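Local coordinates for surface presentation of antigens protein spaK (Salmonella typhimurium, PDB 2FM8) that acts as a specialised type III secretion chaperone, storing effector proteins in the bacterial cytoplasm in a secretion-competent state for immediate delivery into host cells, at residues A[89-92]-A[97-100]; A[56-61]-A[124-129]; A[43-48]-A[117-122]. All blocks are in the same frame, centred on the assembly; numbering follows the deposited sequence.

Interaction 1 of 3, residues A[89-92]-A[97-100]; sequences LLLG and ELTL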
loop_
_atom_site.group_PDB
_atom_site.type_symbol
_atom_site.label_atom_id
_atom_site.label_comp_id
_atom_site.label_asym_id
_atom_site.label_seq_id
_atom_site.Cartn_x
_atom_site.Cartn_y
_atom_site.Cartn_z
ATOM N N LEU A 89 0.046 7.054 15.334
ATOM C CA LEU A 89 0.568 7.948 14.290
ATOM C C LEU A 89 -0.013 7.566 12.937
ATOM O O LEU A 89 -0.416 6.421 12.724
ATOM C CB LEU A 89 2.099 7.875 14.230
ATOM C CG LEU A 89 2.847 8.351 15.492
ATOM C CD1 LEU A 89 4.273 7.924 15.558
ATOM C CD2 LEU A 89 2.785 9.846 15.603
ATOM N N LEU A 90 -0.061 8.541 12.029
ATOM C CA LEU A 90 -0.627 8.381 10.677
ATOM C C LEU A 90 0.481 8.630 9.675
ATOM O O LEU A 90 1.444 9.333 9.955
ATOM C CB LEU A 90 -1.767 9.400 10.417
ATOM C CG LEU A 90 -2.940 9.358 11.396
ATOM C CD1 LEU A 90 -3.984 10.396 11.090
ATOM C CD2 LEU A 90 -3.610 7.985 11.426
ATOM N N LEU A 91 0.327 8.056 8.497
ATOM C CA LEU A 91 1.241 8.275 7.391
ATOM C C LEU A 91 0.512 8.937 6.238
ATOM O O LEU A 91 -0.533 8.495 5.839
ATOM C CB LEU A 91 1.837 6.957 6.907
ATOM C CG LEU A 91 2.710 6.252 7.921
ATOM C CD1 LEU A 91 2.958 4.811 7.455
ATOM C CD2 LEU A 91 4.032 6.965 8.130
ATOM N N GLY A 92 1.090 9.975 5.693
ATOM C CA GLY A 92 0.621 10.548 4.445
ATOM C C GLY A 92 1.799 10.760 3.498
ATOM O O GLY A 92 2.847 10.134 3.625
ATOM N N GLU A 97 7.035 12.793 -0.762
ATOM C CA GLU A 97 7.738 12.205 0.368
ATOM C C GLU A 97 6.750 11.632 1.367
ATOM O O GLU A 97 5.703 12.212 1.590
ATOM C CB GLU A 97 8.600 13.255 1.049
ATOM C CG GLU A 97 9.588 13.957 0.123
ATOM C CD GLU A 97 10.781 14.625 0.869
ATOM O OE1 GLU A 97 10.943 14.458 2.122
ATOM O OE2 GLU A 97 11.572 15.283 0.155
ATOM N N LEU A 98 7.077 10.480 1.954
ATOM C CA LEU A 98 6.275 9.952 3.027
ATOM C C LEU A 98 6.270 10.911 4.229
ATOM O O LEU A 98 7.320 11.461 4.611
ATOM C CB LEU A 98 6.803 8.603 3.471
ATOM C CG LEU A 98 5.888 7.822 4.418
ATOM C CD1 LEU A 98 4.613 7.366 3.716
ATOM C CD2 LEU A 98 6.685 6.600 4.896
ATOM N N THR A 99 5.104 11.072 4.840
ATOM C CA THR A 99 4.928 11.980 5.965
ATOM C C THR A 99 4.467 11.233 7.219
ATOM O O THR A 99 3.584 10.372 7.170
ATOM C CB THR A 99 3.957 13.100 5.547
ATOM O OG1 THR A 99 4.579 13.856 4.486
ATOM C CG2 THR A 99 3.721 14.061 6.665
ATOM N N LEU A 100 5.109 11.520 8.348
ATOM C CA LEU A 100 4.693 10.993 9.635
ATOM C C LEU A 100 3.890 12.086 10.325
ATOM O O LEU A 100 4.346 13.222 10.407
ATOM C CB LEU A 100 5.910 10.635 10.497
ATOM C CG LEU A 100 5.604 10.044 11.884
ATOM C CD1 LEU A 100 4.933 8.654 11.699
ATOM C CD2 LEU A 100 6.878 9.944 12.739
#
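Gly-92 O is approached by both the backbone and a side chain of the neighbouring strand. Thr-99 N bonds to Gly-92 O at 2.7 Å, arriving well above the carbonyl plane (54° out of it), while Leu-98 adds a CA-H contact and Leu-98 CD1 lies 3.3 Å from Gly-92 O. The return bond of this antiparallel hydrogen-bonded pair runs from Gly-92 N to Thr-99 O at 2.9 Å. Thr-99 O has a second visitor in the CA-H of Leu-91, at 3.2 Å from Leu-91 CA, so each carbonyl takes one N-H bond and a weaker CA-H contact, and Gly-92 O has the Leu-98 methyl against it too.

In the adjacent pair, Leu-91 and Leu-100 are non-hydrogen-bonded and their side chains share a face. Leu-100 has CG anti to the backbone N (chi1 -179°), a turn that carries CD1 across toward the other strand. Leu-100 CD1 lies 4.0 Å from Leu-91 CD2 and 3.9 Å from Leu-89 CB, touching both. Leu-98 CD2 meets Leu-91 CD2 from the other direction along the strand. Helix 62-78 packs against Leu-91 and Leu-98, and helix 112-132 against Leu-89 and Leu-100. Leu-90 turns to the opposite face of the sheet and meets Leu-90 of the second subunit.

This is a tight beta hairpin, strand 90-94 followed by strand 97-103; its first strand is the outermost of the antiparallel sheet within the chain, beside the dimer interface of a type III secretion chaperone.

Interaction 2 of 3, residues A[56-61]-A[124-129]; sequences AQLGAD and NYLEVF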
loop_
_atom_site.group_PDB
_atom_site.type_symbol
_atom_site.label_atom_id
_atom_site.label_comp_id
_atom_site.label_asym_id
_atom_site.label_seq_id
_atom_site.Cartn_x
_atom_site.Cartn_y
_atom_site.Cartn_z
ATOM N N ALA A 56 6.197 15.498 9.967
ATOM C CA ALA A 56 7.497 15.591 9.317
ATOM C C ALA A 56 7.463 14.810 8.017
ATOM O O ALA A 56 6.940 13.700 7.975
ATOM C CB ALA A 56 8.588 15.044 10.221
ATOM N N GLN A 57 8.022 15.387 6.965
ATOM C CA GLN A 57 8.385 14.624 5.766
ATOM C C GLN A 57 9.610 13.777 6.018
ATOM O O GLN A 57 10.532 14.208 6.703
ATOM C CB GLN A 57 8.636 15.566 4.597
ATOM C CG GLN A 57 7.381 16.253 4.138
ATOM C CD GLN A 57 7.660 17.271 3.061
ATOM O OE1 GLN A 57 8.765 17.308 2.506
ATOM N NE2 GLN A 57 6.656 18.093 2.735
ATOM N N LEU A 58 9.633 12.564 5.470
ATOM C CA LEU A 58 10.640 11.607 5.858
ATOM C C LEU A 58 11.786 11.436 4.867
ATOM O O LEU A 58 12.642 10.590 5.084
ATOM C CB LEU A 58 10.003 10.260 6.173
ATOM C CG LEU A 58 9.070 10.235 7.379
ATOM C CD1 LEU A 58 8.332 8.911 7.425
ATOM C CD2 LEU A 58 9.824 10.490 8.679
ATOM N N GLY A 59 11.868 12.262 3.831
ATOM C CA GLY A 59 13.036 12.211 2.938
ATOM C C GLY A 59 12.701 11.926 1.482
ATOM O O GLY A 59 11.677 11.300 1.170
ATOM N N ALA A 60 13.573 12.412 0.598
ATOM C CA ALA A 60 13.369 12.350 -0.862
ATOM C C ALA A 60 13.133 10.932 -1.381
ATOM O O ALA A 60 12.389 10.740 -2.337
ATOM C CB ALA A 60 14.581 12.965 -1.586
ATOM N N ASP A 61 13.777 9.946 -0.776
ATOM C CA ASP A 61 13.625 8.549 -1.231
ATOM C C ASP A 61 12.698 7.682 -0.369
ATOM O O ASP A 61 12.632 6.475 -0.583
ATOM C CB ASP A 61 14.992 7.873 -1.282
ATOM C CG ASP A 61 15.883 8.427 -2.399
ATOM O OD1 ASP A 61 15.347 8.907 -3.449
ATOM O OD2 ASP A 61 17.118 8.346 -2.227
ATOM N N ASN A 124 11.282 11.138 19.148
ATOM C CA ASN A 124 11.691 9.762 19.260
ATOM C C ASN A 124 11.200 8.930 18.048
ATOM O O ASN A 124 11.965 8.183 17.416
ATOM C CB ASN A 124 11.079 9.132 20.519
ATOM C CG ASN A 124 11.818 9.453 21.781
ATOM O OD1 ASN A 124 12.936 9.944 21.784
ATOM N ND2 ASN A 124 11.171 9.153 22.897
ATOM N N TYR A 125 9.924 9.065 17.717
ATOM C CA TYR A 125 9.391 8.317 16.568
ATOM C C TYR A 125 9.952 8.793 15.260
ATOM O O TYR A 125 10.163 7.999 14.354
ATOM C CB TYR A 125 7.875 8.373 16.500
ATOM C CG TYR A 125 7.190 7.646 17.607
ATOM C CD1 TYR A 125 7.149 6.250 17.662
ATOM C CD2 TYR A 125 6.530 8.362 18.585
ATOM C CE1 TYR A 125 6.437 5.606 18.714
ATOM C CE2 TYR A 125 5.863 7.746 19.610
ATOM C CZ TYR A 125 5.828 6.401 19.685
ATOM O OH TYR A 125 5.117 5.898 20.766
ATOM N N LEU A 126 10.183 10.081 15.129
ATOM C CA LEU A 126 10.841 10.581 13.931
ATOM C C LEU A 126 12.201 9.904 13.699
ATOM O O LEU A 126 12.509 9.536 12.590
ATOM C CB LEU A 126 10.987 12.108 13.962
ATOM C CG LEU A 126 11.761 12.688 12.764
ATOM C CD1 LEU A 126 11.010 12.454 11.446
ATOM C CD2 LEU A 126 12.002 14.155 12.926
ATOM N N GLU A 127 13.015 9.767 14.747
ATOM C CA GLU A 127 14.276 9.050 14.644
ATOM C C GLU A 127 14.078 7.639 14.136
ATOM O O GLU A 127 14.753 7.197 13.220
ATOM C CB GLU A 127 15.005 8.969 15.999
ATOM C CG GLU A 127 16.094 9.929 16.107
ATOM C CD GLU A 127 16.854 9.886 17.442
ATOM O OE1 GLU A 127 18.095 9.818 17.371
ATOM O OE2 GLU A 127 16.221 9.930 18.514
ATOM N N VAL A 128 13.147 6.943 14.758
ATOM C CA VAL A 128 12.897 5.550 14.433
ATOM C C VAL A 128 12.343 5.360 13.025
ATOM O O VAL A 128 12.826 4.515 12.260
ATOM C CB VAL A 128 12.015 4.939 15.571
ATOM C CG1 VAL A 128 11.285 3.779 15.147
ATOM C CG2 VAL A 128 12.922 4.626 16.786
ATOM N N PHE A 129 11.313 6.119 12.669
ATOM C CA PHE A 129 10.736 5.987 11.322
ATOM C C PHE A 129 11.753 6.401 10.249
ATOM O O PHE A 129 11.904 5.722 9.264
ATOM C CB PHE A 129 9.465 6.831 11.172
ATOM C CG PHE A 129 8.214 6.165 11.686
ATOM C CD1 PHE A 129 7.385 5.493 10.834
ATOM C CD2 PHE A 129 7.859 6.267 13.019
ATOM C CE1 PHE A 129 6.216 4.863 11.299
ATOM C CE2 PHE A 129 6.708 5.663 13.505
ATOM C CZ PHE A 129 5.892 4.950 12.650
#
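Leu-58 and Leu-126 carry this contact, lying alongside each other but pointing in opposite directions, so that Leu-58 CD2 comes to 3.6 Å from Leu-126 CD1. Leu-58 comes from the turn just past strand 51-57, Leu-126 from helix 112-132. A chi1 of 176° extends Leu-126 away from its backbone N and brings CD1 to Leu-58 and Ala-56. Leu-126 CD1 rests 3.8 Å from Ala-56 CB, and so one methyl touches both the last part of the strand and the turn after it. The CB of Ala-56 points toward the helix.

Phe-129, about one helical turn further on, is the third partner. It offers the start of its side chain and not its ring: Leu-58 CD1 stands 4.4 Å from Phe-129 CB, a looser approach than the two made by Leu-126. The ring leads away from Leu-58 and packs against Ile-73, Thr-76 and Ile-77 of helix 62-78 and against Leu-100 of strand 97-103. Phe-129 therefore ties three elements together.

The contact is wholly apolar, and all four residues that touch are buried. Backbone bonds pair Ala-56 with Leu-100 and Leu-58 with Leu-98, fixing the sheet side and continuing the pairing just beyond the end of strand 51-57. The chain then leaves through Gly-59, whose N is held by Glu-97 OE1, and enters helix 62-78.

The arrangement is helix-on-sheet packing of a two-layer alpha+beta sandwich: the C-terminal helix 112-132 lies over one face of the antiparallel sheet, in the hydrophobic core of the chaperone subunit.

Interaction 3 of 3, residues A[43-48]-A[117-122]; sequences ICISVK and TALNGF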
loop_
_atom_site.group_PDB
_atom_site.type_symbol
_atom_site.label_atom_id
_atom_site.label_comp_id
_atom_site.label_asym_id
_atom_site.label_seq_id
_atom_site.Cartn_x
_atom_site.Cartn_y
_atom_site.Cartn_z
ATOM N N ILE A 43 10.541 19.166 12.086
ATOM C CA ILE A 43 9.227 18.952 12.668
ATOM C C ILE A 43 8.347 20.204 12.457
ATOM O O ILE A 43 8.754 21.338 12.784
ATOM C CB ILE A 43 9.363 18.616 14.142
ATOM C CG1 ILE A 43 10.192 17.337 14.294
ATOM C CG2 ILE A 43 7.972 18.540 14.828
ATOM C CD1 ILE A 43 10.505 16.931 15.743
ATOM N N CYS A 44 7.163 19.987 11.884
ATOM C CA CYS A 44 6.179 21.031 11.663
ATOM C C CYS A 44 5.048 20.882 12.659
ATOM O O CYS A 44 4.610 19.774 12.974
ATOM C CB CYS A 44 5.620 20.994 10.249
ATOM S SG CYS A 44 6.867 21.113 8.945
ATOM N N ILE A 45 4.593 22.025 13.158
ATOM C CA ILE A 45 3.462 22.091 14.054
ATOM C C ILE A 45 2.430 23.036 13.470
ATOM O O ILE A 45 2.746 24.180 13.128
ATOM C CB ILE A 45 3.849 22.573 15.443
ATOM C CG1 ILE A 45 5.012 21.723 15.981
ATOM C CG2 ILE A 45 2.605 22.506 16.361
ATOM C CD1 ILE A 45 5.925 22.422 16.851
ATOM N N SER A 46 1.199 22.563 13.352
ATOM C CA SER A 46 0.141 23.425 12.854
ATOM C C SER A 46 -1.236 23.154 13.411
ATOM O O SER A 46 -1.554 22.030 13.776
ATOM C CB SER A 46 0.052 23.334 11.346
ATOM O OG SER A 46 -0.498 24.562 10.920
ATOM N N VAL A 47 -2.035 24.226 13.457
ATOM C CA VAL A 47 -3.453 24.173 13.806
ATOM C C VAL A 47 -4.294 24.221 12.536
ATOM O O VAL A 47 -4.175 25.128 11.704
ATOM C CB VAL A 47 -3.855 25.319 14.738
ATOM C CG1 VAL A 47 -5.334 25.209 15.140
ATOM C CG2 VAL A 47 -2.957 25.315 15.965
ATOM N N LYS A 48 -5.158 23.237 12.398
ATOM C CA LYS A 48 -5.938 23.088 11.207
ATOM C C LYS A 48 -7.348 22.884 11.704
ATOM O O LYS A 48 -7.667 21.833 12.246
ATOM C CB LYS A 48 -5.429 21.902 10.396
ATOM C CG LYS A 48 -5.749 21.953 8.905
ATOM C CD LYS A 48 -4.987 20.824 8.168
ATOM C CE LYS A 48 -5.512 20.579 6.736
ATOM N NZ LYS A 48 -5.598 19.091 6.414
ATOM N N THR A 117 5.788 16.527 26.259
ATOM C CA THR A 117 5.725 15.069 26.158
ATOM C C THR A 117 5.395 14.631 24.732
ATOM O O THR A 117 6.016 13.700 24.196
ATOM C CB THR A 117 4.694 14.495 27.151
ATOM O OG1 THR A 117 5.171 14.719 28.496
ATOM C CG2 THR A 117 4.444 13.001 26.921
ATOM N N ALA A 118 4.421 15.307 24.122
ATOM C CA ALA A 118 4.060 15.028 22.747
ATOM C C ALA A 118 5.203 15.348 21.777
ATOM O O ALA A 118 5.462 14.568 20.874
ATOM C CB ALA A 118 2.801 15.822 22.345
ATOM N N LEU A 119 5.850 16.506 21.929
ATOM C CA LEU A 119 6.918 16.879 21.000
ATOM C C LEU A 119 8.153 15.983 21.093
ATOM O O LEU A 119 8.760 15.647 20.076
ATOM C CB LEU A 119 7.382 18.334 21.202
ATOM C CG LEU A 119 6.516 19.478 20.688
ATOM C CD1 LEU A 119 7.158 20.855 21.088
ATOM C CD2 LEU A 119 6.328 19.401 19.218
ATOM N N ASN A 120 8.550 15.637 22.316
ATOM C CA ASN A 120 9.712 14.779 22.521
ATOM C C ASN A 120 9.410 13.350 22.085
ATOM O O ASN A 120 10.275 12.659 21.539
ATOM C CB ASN A 120 10.133 14.826 23.983
ATOM C CG ASN A 120 10.864 16.118 24.329
ATOM O OD1 ASN A 120 12.007 16.326 23.907
ATOM N ND2 ASN A 120 10.209 16.986 25.073
ATOM N N GLY A 121 8.170 12.918 22.320
ATOM C CA GLY A 121 7.720 11.623 21.859
ATOM C C GLY A 121 7.735 11.547 20.335
ATOM O O GLY A 121 8.199 10.567 19.753
ATOM N N PHE A 122 7.240 12.593 19.693
ATOM C CA PHE A 122 7.301 12.692 18.242
ATOM C C PHE A 122 8.734 12.655 17.754
ATOM O O PHE A 122 9.036 11.958 16.813
ATOM C CB PHE A 122 6.594 13.930 17.696
ATOM C CG PHE A 122 6.411 13.890 16.204
ATOM C CD1 PHE A 122 5.254 13.376 15.647
ATOM C CD2 PHE A 122 7.412 14.336 15.351
ATOM C CE1 PHE A 122 5.096 13.297 14.258
ATOM C CE2 PHE A 122 7.254 14.280 13.972
ATOM C CZ PHE A 122 6.093 13.755 13.430
#
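The C-terminal helix 112-132 also packs over strand 43-48 of the antiparallel sheet, and two isoleucines on one face of that strand receive it. Ile-43 points at Phe-122 and Ile-45 reaches Leu-119, residues separated by about one turn of the helix.

At the first site, Ile-43 CD1 lies 4.1 Å from Phe-122 CD2, at the edge of the ring and near its plane, so the methyl abuts the rim and does not sit over the face. The two side chains run past each other in opposite senses. With chi1 at -168°, Phe-122 turns its ring to the far side from the backbone N, off the helix and down onto the sheet, where it also touches Ile-54 of strand 51-57 and Phe-83.

At the second site the side chains cross at about a right angle. Leu-119 CD2 meets Ile-45 CD1 at 3.9 Å and Ile-45 CG1 at 4.2 Å, resting against the outer end of the isoleucine. Ile-45 also packs on Ile-6 and Val-10 of helix 6-17, and Leu-119 on Ala-13, so the first helix closes the side of this apolar cluster.

The four residues are buried, yet one of them, Leu-119, also takes part in a binding surface. Leu-119 and Asn-120 touch a chain of another protein, with Asn-120 OD1 hydrogen-bonded to it, and Cys-44, on the opposite face of the strand, packs on it as well. Asn-120 is further held through ND2 by Ser-116 O and Ser-17 OG.

Helix-on-sheet packing next to the partner chain is consistent with an effector-binding type III secretion chaperone, an alpha+beta body in which the helix and sheet that form the core also present residues to the bound protein.

All three interactions reach one antiparallel sheet. Interaction 1 is the hairpin at its edge, while interactions 2 and 3 lay successive turns of helix 112-132 over strands 51-57 and 43-48. Centres lie about 9 Å apart for interactions 1 and 2, and about 13 Å for either of these with interaction 3. Along the chain, the hairpin falls within the span closed by each helix contact, and those two spans cross each other. Direct touches join them: Leu-100 N probably bonds to Ala-56 O, and Leu-126 CD2 packs on Ile-43 CG1. One helix thus links the dimer-side edge to the region facing the other protein.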